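Fructuronate-tagaturonate epimerase UxaE from Cohnella laeviribosi in complex with 1 glycerol (Cohnella laeviribosi, PDB 6IL9) probably interconverts fructuronate and tagaturonate as a zinc-containing epimerase built on a TIM barrel. Local coordinates at residues Ala320-Glu323 and Arg324-Val328. Residues are numbered along the deposited sequence; the frame is centred on the assembly and turned at random.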
ATOM      1  N   ALA A 320      -2.767 -23.176  12.036  1.00 18.89           N
ATOM      2  CA  ALA A 320      -4.064 -23.691  12.458  1.00 20.05           C
ATOM      3  C   ALA A 320      -4.768 -22.699  13.375  1.00 18.61           C
ATOM      4  O   ALA A 320      -5.981 -22.480  13.250  1.00 19.49           O
ATOM      5  CB  ALA A 320      -3.897 -25.045  13.154  1.00 20.15           C
ATOM      6  N   GLN A 321      -4.023 -22.088  14.302  1.00 20.07           N
ATOM      7  CA  GLN A 321      -4.616 -21.074  15.164  1.00 18.68           C
ATOM      8  C   GLN A 321      -4.961 -19.830  14.366  1.00 18.70           C
ATOM      9  O   GLN A 321      -6.014 -19.218  14.590  1.00 17.13           O
ATOM     10  CB  GLN A 321      -3.672 -20.726  16.319  1.00 20.98           C
ATOM     11  CG  GLN A 321      -4.270 -19.744  17.322  1.00 28.64           C
ATOM     12  CD  GLN A 321      -5.486 -20.312  18.044  1.00 35.68           C
ATOM     13  OE1 GLN A 321      -5.587 -21.528  18.265  1.00 37.76           O
ATOM     14  NE2 GLN A 321      -6.415 -19.437  18.415  1.00 36.59           N
ATOM     15  N   PHE A 322      -4.094 -19.448  13.420  1.00 17.38           N
ATOM     16  CA  PHE A 322      -4.428 -18.332  12.546  1.00 17.50           C
ATOM     17  C   PHE A 322      -5.752 -18.583  11.834  1.00 16.94           C
ATOM     18  O   PHE A 322      -6.594 -17.681  11.746  1.00 15.15           O
ATOM     19  CB  PHE A 322      -3.314 -18.086  11.522  1.00 14.50           C
ATOM     20  CG  PHE A 322      -3.684 -17.073  10.474  1.00 15.02           C
ATOM     21  CD1 PHE A 322      -3.569 -15.712  10.737  1.00 14.92           C
ATOM     22  CD2 PHE A 322      -4.162 -17.478   9.234  1.00 18.10           C
ATOM     23  CE1 PHE A 322      -3.926 -14.767   9.778  1.00 15.66           C
ATOM     24  CE2 PHE A 322      -4.531 -16.542   8.272  1.00 15.62           C
ATOM     25  CZ  PHE A 322      -4.404 -15.178   8.553  1.00 15.21           C
ATOM     26  N   GLU A 323      -5.959 -19.812  11.336  1.00 15.29           N
ATOM     27  CA  GLU A 323      -7.190 -20.114  10.611  1.00 16.13           C
ATOM     28  C   GLU A 323      -8.402 -20.023  11.532  1.00 16.03           C
ATOM     29  O   GLU A 323      -9.438 -19.459  11.153  1.00 14.39           O
ATOM     30  CB  GLU A 323      -7.115 -21.503   9.963  1.00 16.13           C
ATOM     31  CG  GLU A 323      -8.447 -21.909   9.302  1.00 16.89           C
ATOM     32  CD  GLU A 323      -8.371 -23.218   8.517  1.00 20.70           C
ATOM     33  OE1 GLU A 323      -7.289 -23.836   8.500  1.00 20.61           O
ATOM     34  OE2 GLU A 323      -9.397 -23.622   7.919  1.00 20.48           O
ATOM     35  N   ARG A 324      -8.288 -20.551  12.753  1.00 15.03           N
ATOM     36  CA  ARG A 324      -9.433 -20.519  13.665  1.00 17.08           C
ATOM     37  C   ARG A 324      -9.849 -19.090  13.986  1.00 17.56           C
ATOM     38  O   ARG A 324     -11.047 -18.780  14.018  1.00 17.63           O
ATOM     39  CB  ARG A 324      -9.116 -21.277  14.954  1.00 20.78           C
ATOM     40  CG  ARG A 324      -9.114 -22.787  14.785  1.00 22.66           C
ATOM     41  CD  ARG A 324      -9.037 -23.489  16.134  1.00 31.26           C
ATOM     42  NE  ARG A 324      -7.726 -23.341  16.754  1.00 32.98           N
ATOM     43  CZ  ARG A 324      -6.684 -24.130  16.495  1.00 29.67           C
ATOM     44  NH1 ARG A 324      -6.801 -25.129  15.627  1.00 33.92           N
ATOM     45  NH2 ARG A 324      -5.529 -23.926  17.112  1.00 32.95           N
ATOM     46  N   GLU A 325      -8.880 -18.206  14.214  1.00 13.99           N
ATOM     47  CA  GLU A 325      -9.206 -16.812  14.492  1.00 14.68           C
ATOM     48  C   GLU A 325      -9.687 -16.096  13.239  1.00 17.44           C
ATOM     49  O   GLU A 325     -10.625 -15.287  13.308  1.00 16.51           O
ATOM     50  CB  GLU A 325      -8.001 -16.101  15.107  1.00 19.30           C
ATOM     51  CG  GLU A 325      -7.601 -16.777  16.414  1.00 20.48           C
ATOM     52  CD  GLU A 325      -6.882 -15.877  17.382  1.00 30.70           C
ATOM     53  OE1 GLU A 325      -6.619 -14.708  17.036  1.00 30.45           O
ATOM     54  OE2 GLU A 325      -6.585 -16.359  18.502  1.00 33.35           O
ATOM     55  N   LEU A 326      -9.072 -16.386  12.084  1.00 17.22           N
ATOM     56  CA  LEU A 326      -9.532 -15.776  10.837  1.00 14.42           C
ATOM     57  C   LEU A 326     -11.001 -16.089  10.583  1.00 16.55           C
ATOM     58  O   LEU A 326     -11.754 -15.231  10.114  1.00 16.31           O
ATOM     59  CB  LEU A 326      -8.667 -16.246   9.663  1.00 14.93           C
ATOM     60  CG  LEU A 326      -9.163 -15.873   8.262  1.00 16.11           C
ATOM     61  CD1 LEU A 326      -9.074 -14.367   8.088  1.00 18.71           C
ATOM     62  CD2 LEU A 326      -8.356 -16.587   7.178  1.00 16.83           C
ATOM     63  N   ALA A 327     -11.429 -17.317  10.894  1.00 15.27           N
ATOM     64  CA  ALA A 327     -12.826 -17.686  10.684  1.00 17.23           C
ATOM     65  C   ALA A 327     -13.761 -16.727  11.411  1.00 15.88           C
ATOM     66  O   ALA A 327     -14.755 -16.265  10.836  1.00 15.86           O
ATOM     67  CB  ALA A 327     -13.065 -19.126  11.147  1.00 17.43           C
ATOM     68  N   VAL A 328     -13.448 -16.404  12.671  1.00 16.73           N
ATOM     69  CA  VAL A 328     -14.296 -15.497  13.443  1.00 16.91           C
ATOM     70  C   VAL A 328     -14.153 -14.062  12.943  1.00 15.92           C
ATOM     71  O   VAL A 328     -15.150 -13.347  12.782  1.00 15.20           O
ATOM     72  CB  VAL A 328     -13.971 -15.602  14.941  1.00 17.97           C
ATOM     73  CG1 VAL A 328     -15.040 -14.876  15.741  1.00 15.18           C
ATOM     74  CG2 VAL A 328     -13.906 -17.061  15.351  1.00 21.06           C
TER
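Gln321 meets Arg324 and Glu325 because its CG stands anti to the backbone N (chi1 -176°) and the chain then bends at chi2 (64°), laying the amide along the helix, while Arg324 is turned back along the helix by chi1 (-74°) and bends at chi3 to bring its guanidinium to the amide. Gln321 OE1 accepts Arg324 NH2 at 2.7 Å, lying at the edge of the guanidinium and in its plane, with a weak second bond from NE. Gln321 NE2 donates within its own amide plane to the anti side of Glu325 OE2, 3.1 Å away, the carboxylate standing nearly perpendicular to the amide. In place of Gln321, a leucine would probably leave the arginine and glutamate without their shared polar link and the guanidinium freer to swing. Ala320 O, which already accepts Arg324 N at 3.0 Å, sits over the centre of one guanidinium face. Elsewhere on helix 319-336, which follows barrel strand 300-302, Phe322 CE2 packs obliquely on Leu326 CD2 at 4.0 Å; Phe305 meets the same ring edge-to-face. The helix thus illustrates i to i+3 and i to i+4 pairing: a neutral amide joins a cation to an anion, their opposite charges probably polarising it in the same sense.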